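Local coordinates for protein endo-arabinase (Bacteroides thetaiotaomicron, PDB 5C0P) that probably hydrolyses O-glycosidic bonds in arabinan as a metal-binding glycosyl hydrolase of family 43, at residues V85-E89 with G90-L94; I127-S130 with G131-C134. All coordinates share one frame; numbering follows the deposited sequence.

How the contacts relate
The two contacts follow one another along the chain, and neither encloses the other. Contact 1 comes first: residues 85-94 form the tip of the hairpin that joins strands 78-88 and 91-100, in the four-stranded antiparallel sheet ending at strand 120-121. Contact 2 opens after that last strand. Residues 127-134 turn the chain from this sheet into strand 134-141, which starts the next one, as expected for successive blades of the five-bladed beta-propeller of family 43. The centres of contact 1 and contact 2 lie about 22 Å apart, and the nearest atoms of contact 1 and contact 2 about 8 Å, without touching. Strand 103-112 borders both, since Tyr93 packs on Ile109 and Thr128 bonds to Thr107.

Contact 1: residues V85-E89 with G90-L94; sequences VYEYE and GRYYL
This is the tip of an antiparallel beta hairpin in one blade of the family 43 beta-propeller. A two-residue type I' turn, Tyr88 to Arg91, closes it. Tyr88 N gives a nearly straight bond to Arg91 O (2.8 Å, 171°). In return Arg91 N reaches Tyr88 O from above the carbonyl plane at 3.2 Å. Further up, Tyr86 and Tyr93 exchange two backbone bonds. Gly90 fits its place because a CB would strike Glu89 O.

Glu87 clasps the turn. Its CG lies anti to the backbone N (chi1 -167°), which also sets it 3.5 Å from Tyr92 CE2. The chain then bends at chi2 and brings OE2 back to Gly90 N at 3.0 Å, met from above the carboxylate plane. Water 1 donates to both Glu87 OE2 and Tyr92 OH, and Tyr92 OH also bonds Asp34. With an alanine in place of Tyr92, Glu87 CG would probably lose its ring contact, and Asp34 and water 1 their hydroxyl partner.

Tyr86, Tyr88 and Tyr93 share the other side. The edge of Tyr88 points toward the face of Tyr93 in an offset T-shaped pair, with centroids 5.8 Å apart and planes at 79°. Tyr88 CB packs on Tyr93 CD1 at 3.8 Å. Water 2 joins Tyr88 O to Tyr93 OH.

Val85 CG2 meets Leu94 CD1 at 3.7 Å on the side of Glu87 and Tyr92. Val85 and Tyr92 there face Leu32 of strand 30-34. Tyr86 OH bonds Leu139 N in strand 134-141 and makes a weak hydrogen bond to Asp84, a ligand of the bound magnesium ion. Tyr93 rests on Ile109 and Val111 of strand 103-112, the next strand of the sheet.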
ATOM      1  N   VAL A  85      -2.757   7.212  -0.949  1.00  9.93           N
ATOM      2  CA  VAL A  85      -3.807   8.231  -0.992  1.00  8.85           C
ATOM      3  C   VAL A  85      -4.849   7.876  -2.039  1.00 11.01           C
ATOM      4  O   VAL A  85      -4.508   7.593  -3.194  1.00 12.67           O
ATOM      5  CB  VAL A  85      -3.241   9.661  -1.262  1.00 11.44           C
ATOM      6  CG1 VAL A  85      -4.375  10.680  -1.358  1.00 11.54           C
ATOM      7  CG2 VAL A  85      -2.288  10.061  -0.152  1.00 11.10           C
ATOM      8  N   TYR A  86      -6.113   7.904  -1.630  1.00  9.97           N
ATOM      9  CA  TYR A  86      -7.216   7.517  -2.492  1.00  9.51           C
ATOM     10  C   TYR A  86      -8.200   8.650  -2.674  1.00 12.11           C
ATOM     11  O   TYR A  86      -8.536   9.349  -1.717  1.00 14.19           O
ATOM     12  CB  TYR A  86      -7.966   6.334  -1.881  1.00 10.65           C
ATOM     13  CG  TYR A  86      -7.078   5.148  -1.625  1.00  9.23           C
ATOM     14  CD1 TYR A  86      -6.851   4.204  -2.621  1.00  9.62           C
ATOM     15  CD2 TYR A  86      -6.449   4.977  -0.398  1.00  9.93           C
ATOM     16  CE1 TYR A  86      -6.037   3.099  -2.396  1.00 10.50           C
ATOM     17  CE2 TYR A  86      -5.630   3.884  -0.168  1.00  9.71           C
ATOM     18  CZ  TYR A  86      -5.426   2.955  -1.175  1.00 11.80           C
ATOM     19  OH  TYR A  86      -4.609   1.860  -0.951  1.00 11.58           O
ATOM     20  N   GLU A  87      -8.697   8.809  -3.896  1.00 12.15           N
ATOM     21  CA  GLU A  87      -9.850   9.670  -4.107  1.00 10.86           C
ATOM     22  C   GLU A  87     -11.092   8.826  -3.862  1.00 13.59           C
ATOM     23  O   GLU A  87     -11.233   7.728  -4.406  1.00 14.42           O
ATOM     24  CB  GLU A  87      -9.870  10.230  -5.532  1.00 12.45           C
ATOM     25  CG  GLU A  87     -10.857  11.386  -5.756  1.00 14.25           C
ATOM     26  CD  GLU A  87     -12.300  10.951  -5.970  1.00 22.65           C
ATOM     27  OE1 GLU A  87     -12.551   9.774  -6.308  1.00 23.30           O
ATOM     28  OE2 GLU A  87     -13.198  11.806  -5.812  1.00 26.82           O
ATOM     29  N   TYR A  88     -12.003   9.338  -3.048  1.00 10.41           N
ATOM     30  CA  TYR A  88     -13.204   8.588  -2.706  1.00 10.74           C
ATOM     31  C   TYR A  88     -14.364   9.531  -2.453  1.00 15.96           C
ATOM     32  O   TYR A  88     -14.334  10.329  -1.515  1.00 15.10           O
ATOM     33  CB  TYR A  88     -12.930   7.708  -1.478  1.00 11.89           C
ATOM     34  CG  TYR A  88     -14.122   6.930  -0.960  1.00 13.09           C
ATOM     35  CD1 TYR A  88     -14.500   5.720  -1.536  1.00 15.23           C
ATOM     36  CD2 TYR A  88     -14.861   7.392   0.124  1.00 14.09           C
ATOM     37  CE1 TYR A  88     -15.580   4.998  -1.050  1.00 14.89           C
ATOM     38  CE2 TYR A  88     -15.935   6.682   0.610  1.00 14.64           C
ATOM     39  CZ  TYR A  88     -16.298   5.484   0.026  1.00 14.67           C
ATOM     40  OH  TYR A  88     -17.374   4.787   0.529  1.00 17.20           O
ATOM     41  N   GLU A  89     -15.384   9.434  -3.306  1.00 17.98           N
ATOM     42  CA  GLU A  89     -16.585  10.260  -3.204  1.00 19.50           C
ATOM     43  C   GLU A  89     -16.285  11.754  -3.036  1.00 18.97           C
ATOM     44  O   GLU A  89     -16.905  12.438  -2.223  1.00 22.80           O
ATOM     45  CB  GLU A  89     -17.495   9.743  -2.089  1.00 19.86           C
ATOM     46  CG  GLU A  89     -17.829   8.264  -2.247  1.00 24.65           C
ATOM     47  CD  GLU A  89     -19.061   7.851  -1.471  1.00 40.00           C
ATOM     48  OE1 GLU A  89     -19.789   6.956  -1.953  1.00 46.47           O
ATOM     49  OE2 GLU A  89     -19.300   8.414  -0.379  1.00 43.55           O
ATOM     50  N   GLY A  90     -15.326  12.252  -3.807  1.00 17.95           N
ATOM     51  CA  GLY A  90     -15.099  13.683  -3.869  1.00 17.71           C
ATOM     52  C   GLY A  90     -14.069  14.223  -2.901  1.00 19.52           C
ATOM     53  O   GLY A  90     -13.729  15.407  -2.956  1.00 21.57           O
ATOM     54  N   ARG A  91     -13.572  13.369  -2.010  1.00 14.15           N
ATOM     55  CA  ARG A  91     -12.507  13.779  -1.098  1.00 12.49           C
ATOM     56  C   ARG A  91     -11.304  12.850  -1.221  1.00 14.78           C
ATOM     57  O   ARG A  91     -11.323  11.879  -1.986  1.00 12.55           O
ATOM     58  CB  ARG A  91     -13.013  13.842   0.353  1.00 14.00           C
ATOM     59  CG  ARG A  91     -14.210  14.767   0.539  1.00 19.62           C
ATOM     60  CD  ARG A  91     -14.476  15.046   2.011  1.00 19.88           C
ATOM     61  NE  ARG A  91     -13.436  15.913   2.564  1.00 34.76           N
ATOM     62  CZ  ARG A  91     -13.299  16.212   3.853  1.00 36.94           C
ATOM     63  NH1 ARG A  91     -14.136  15.702   4.750  1.00 31.45           N
ATOM     64  NH2 ARG A  91     -12.311  17.011   4.244  1.00 30.54           N
ATOM     65  N   TYR A  92     -10.246  13.154  -0.474  1.00 11.26           N
ATOM     66  CA  TYR A  92      -9.012  12.388  -0.577  1.00 11.79           C
ATOM     67  C   TYR A  92      -8.654  11.818   0.773  1.00 10.33           C
ATOM     68  O   TYR A  92      -8.752  12.510   1.782  1.00 11.36           O
ATOM     69  CB  TYR A  92      -7.886  13.271  -1.131  1.00 11.87           C
ATOM     70  CG  TYR A  92      -8.255  13.767  -2.503  1.00 12.14           C
ATOM     71  CD1 TYR A  92      -9.036  14.904  -2.665  1.00 11.58           C
ATOM     72  CD2 TYR A  92      -7.870  13.060  -3.634  1.00 10.62           C
ATOM     73  CE1 TYR A  92      -9.407  15.337  -3.920  1.00 10.52           C
ATOM     74  CE2 TYR A  92      -8.234  13.488  -4.894  1.00 12.44           C
ATOM     75  CZ  TYR A  92      -9.008  14.622  -5.026  1.00 11.41           C
ATOM     76  OH  TYR A  92      -9.376  15.046  -6.277  1.00 15.56           O
ATOM     77  N   TYR A  93      -8.243  10.554   0.780  1.00  9.88           N
ATOM     78  CA  TYR A  93      -8.003   9.825   2.028  1.00 10.40           C
ATOM     79  C   TYR A  93      -6.607   9.237   2.054  1.00 10.55           C
ATOM     80  O   TYR A  93      -6.216   8.462   1.177  1.00 10.59           O
ATOM     81  CB  TYR A  93      -9.046   8.725   2.231  1.00  9.09           C
ATOM     82  CG  TYR A  93     -10.439   9.275   2.404  1.00  9.76           C
ATOM     83  CD1 TYR A  93     -11.205   9.636   1.295  1.00 11.52           C
ATOM     84  CD2 TYR A  93     -10.993   9.453   3.666  1.00 10.13           C
ATOM     85  CE1 TYR A  93     -12.488  10.152   1.444  1.00 11.06           C
ATOM     86  CE2 TYR A  93     -12.260   9.968   3.821  1.00 12.65           C
ATOM     87  CZ  TYR A  93     -13.006  10.314   2.706  1.00 12.28           C
ATOM     88  OH  TYR A  93     -14.276  10.827   2.844  1.00 13.02           O
ATOM     89  N   LEU A  94      -5.865   9.621   3.080  1.00  9.26           N
ATOM     90  CA  LEU A  94      -4.509   9.153   3.319  1.00  8.18           C
ATOM     91  C   LEU A  94      -4.558   7.985   4.304  1.00  9.90           C
ATOM     92  O   LEU A  94      -5.125   8.108   5.399  1.00 10.28           O
ATOM     93  CB  LEU A  94      -3.690  10.306   3.922  1.00 11.15           C
ATOM     94  CG  LEU A  94      -2.308  10.020   4.505  1.00  9.19           C
ATOM     95  CD1 LEU A  94      -1.363   9.655   3.370  1.00  9.78           C
ATOM     96  CD2 LEU A  94      -1.782  11.232   5.262  1.00 11.40           C
TER
HETATM   97  O   HOH W   1     -12.232  14.493  -6.517  1.00 24.30           O
HETATM   98  O   HOH W   2     -15.710  11.325   0.788  1.00 20.22           O

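Contact 2: residues I127-S130 with G131-C134; sequences ITPS and GWMC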
ATOM      1  N   ILE A 127      -7.669   2.289  12.108  1.00 11.00           N
ATOM      2  CA  ILE A 127      -8.808   1.556  11.560  1.00 10.77           C
ATOM      3  C   ILE A 127      -8.578   0.041  11.676  1.00 11.92           C
ATOM      4  O   ILE A 127      -9.522  -0.750  11.688  1.00 13.17           O
ATOM      5  CB  ILE A 127      -9.058   1.982  10.092  1.00  9.55           C
ATOM      6  CG1 ILE A 127     -10.411   1.464   9.601  1.00  9.67           C
ATOM      7  CG2 ILE A 127      -7.917   1.522   9.180  1.00 12.43           C
ATOM      8  CD1 ILE A 127     -11.592   1.963  10.413  1.00 11.15           C
ATOM      9  N   THR A 128      -7.313  -0.355  11.797  1.00 12.82           N
ATOM     10  CA  THR A 128      -6.956  -1.754  12.049  1.00 10.54           C
ATOM     11  C   THR A 128      -7.230  -2.095  13.524  1.00 15.39           C
ATOM     12  O   THR A 128      -7.406  -1.189  14.343  1.00 14.76           O
ATOM     13  CB  THR A 128      -5.482  -1.993  11.661  1.00 11.96           C
ATOM     14  OG1 THR A 128      -4.658  -1.006  12.299  1.00 11.31           O
ATOM     15  CG2 THR A 128      -5.305  -1.894  10.146  1.00 11.57           C
ATOM     16  N   PRO A 129      -7.302  -3.396  13.874  1.00 13.92           N
ATOM     17  CA  PRO A 129      -7.689  -3.734  15.252  1.00 11.94           C
ATOM     18  C   PRO A 129      -6.698  -3.250  16.309  1.00 12.56           C
ATOM     19  O   PRO A 129      -5.495  -3.459  16.163  1.00 16.38           O
ATOM     20  CB  PRO A 129      -7.730  -5.269  15.237  1.00 15.07           C
ATOM     21  CG  PRO A 129      -8.038  -5.609  13.814  1.00 14.24           C
ATOM     22  CD  PRO A 129      -7.264  -4.593  13.010  1.00 14.75           C
ATOM     23  N   SER A 130      -7.207  -2.662  17.389  1.00 19.10           N
ATOM     24  CA  SER A 130      -6.339  -2.097  18.424  1.00 22.84           C
ATOM     25  C   SER A 130      -5.502  -3.140  19.170  1.00 18.31           C
ATOM     26  O   SER A 130      -4.455  -2.816  19.742  1.00 22.00           O
ATOM     27  CB  SER A 130      -7.155  -1.268  19.419  1.00 25.17           C
ATOM     28  OG  SER A 130      -8.085  -2.082  20.114  1.00 28.63           O
ATOM     29  N   GLY A 131      -5.957  -4.388  19.176  1.00 17.73           N
ATOM     30  CA  GLY A 131      -5.232  -5.435  19.875  1.00 20.50           C
ATOM     31  C   GLY A 131      -4.155  -6.107  19.038  1.00 16.46           C
ATOM     32  O   GLY A 131      -3.481  -7.026  19.524  1.00 20.00           O
ATOM     33  N   TRP A 132      -3.986  -5.651  17.799  1.00 17.13           N
ATOM     34  CA  TRP A 132      -3.072  -6.291  16.858  1.00 13.96           C
ATOM     35  C   TRP A 132      -2.064  -5.308  16.296  1.00 13.03           C
ATOM     36  O   TRP A 132      -2.410  -4.170  15.989  1.00 14.00           O
ATOM     37  CB  TRP A 132      -3.846  -6.821  15.652  1.00 17.32           C
ATOM     38  CG  TRP A 132      -4.706  -8.009  15.881  1.00 17.56           C
ATOM     39  CD1 TRP A 132      -4.863  -8.711  17.038  1.00 23.73           C
ATOM     40  CD2 TRP A 132      -5.527  -8.651  14.902  1.00 15.07           C
ATOM     41  NE1 TRP A 132      -5.743  -9.756  16.841  1.00 29.65           N
ATOM     42  CE2 TRP A 132      -6.164  -9.738  15.533  1.00 23.29           C
ATOM     43  CE3 TRP A 132      -5.788  -8.413  13.553  1.00 14.85           C
ATOM     44  CZ2 TRP A 132      -7.044 -10.585  14.856  1.00 22.41           C
ATOM     45  CZ3 TRP A 132      -6.660  -9.252  12.882  1.00 14.11           C
ATOM     46  CH2 TRP A 132      -7.280 -10.315  13.531  1.00 15.96           C
HETATM   47  N   MSE A 133      -0.812  -5.749  16.169  0.57 16.88           N
HETATM   48  CA  MSE A 133       0.196  -4.987  15.429  0.57 14.51           C
HETATM   49  C   MSE A 133      -0.087  -5.116  13.941  0.57 14.02           C
HETATM   50  O   MSE A 133       0.092  -6.192  13.355  0.57 15.07           O
HETATM   51  CB  MSE A 133       1.605  -5.510  15.703  0.57 15.54           C
HETATM   52  CG  MSE A 133       1.902  -5.776  17.153  0.57 21.87           C
HETATM   53 SE   MSE A 133       3.608  -5.048  17.706  0.57 49.60          SE
HETATM   54  CE  MSE A 133       3.038  -3.183  17.781  0.57 14.50           C
ATOM     55  N   CYS A 134      -0.522  -4.020  13.331  1.00 11.67           N
ATOM     56  CA  CYS A 134      -0.917  -4.038  11.923  1.00 10.98           C
ATOM     57  C   CYS A 134      -0.251  -2.940  11.108  1.00 13.44           C
ATOM     58  O   CYS A 134       0.142  -1.896  11.634  1.00 11.87           O
ATOM     59  CB  CYS A 134      -2.429  -3.880  11.770  1.00 12.06           C
ATOM     60  SG  CYS A 134      -3.408  -5.115  12.623  1.00 12.97           S
TER
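A local turn contact, closed by a type I beta turn from Pro129 to Trp132, shapes the connection between two blades of the propeller. It lies in the loop from strand 120-121 to strand 134-141. Its one hydrogen bond across the turn runs from Trp132 N to Pro129 O, 3.1 Å long with an N-H...O angle of 159°. The donor stands above the carbonyl plane. Ser130 and Gly131 fill the two middle positions of the turn, on the exposed side.

The turn brings Pro129 against the indole of Trp132. The two side chains are set at a slant. Pro129 CB lies over one indole face, offset toward the rim, and Pro129 CG touches Trp132 CE3 at 3.6 Å. Trp132 CG is anti to the carbonyl carbon (chi1 -72°), which puts the indole beside Pro129; the turn about CB-CG then brings the six-membered ring to it. Pro179 of strand 178-184 touches both residues. Arg153 makes a cation-pi contact with the indole, and Tyr164 meets it with planes at about 45°.

Thr128 and Cys134 close the open end of the loop. Their CB atoms are 3.6 Å apart. Both side chains, with that of Pro129, also touch Phe151 of strand 147-153. Thr128 OG1 takes a hydrogen bond from Thr107 N in the preceding blade. Cys134 begins the strand that carries Asp136, a residue predicted to tune the active-site acid and orient the substrate. The thiol of Cys134 rests against the two residues across the loop, with SG 3.9 Å from Thr128 CB and 3.9 Å from Pro129 CD.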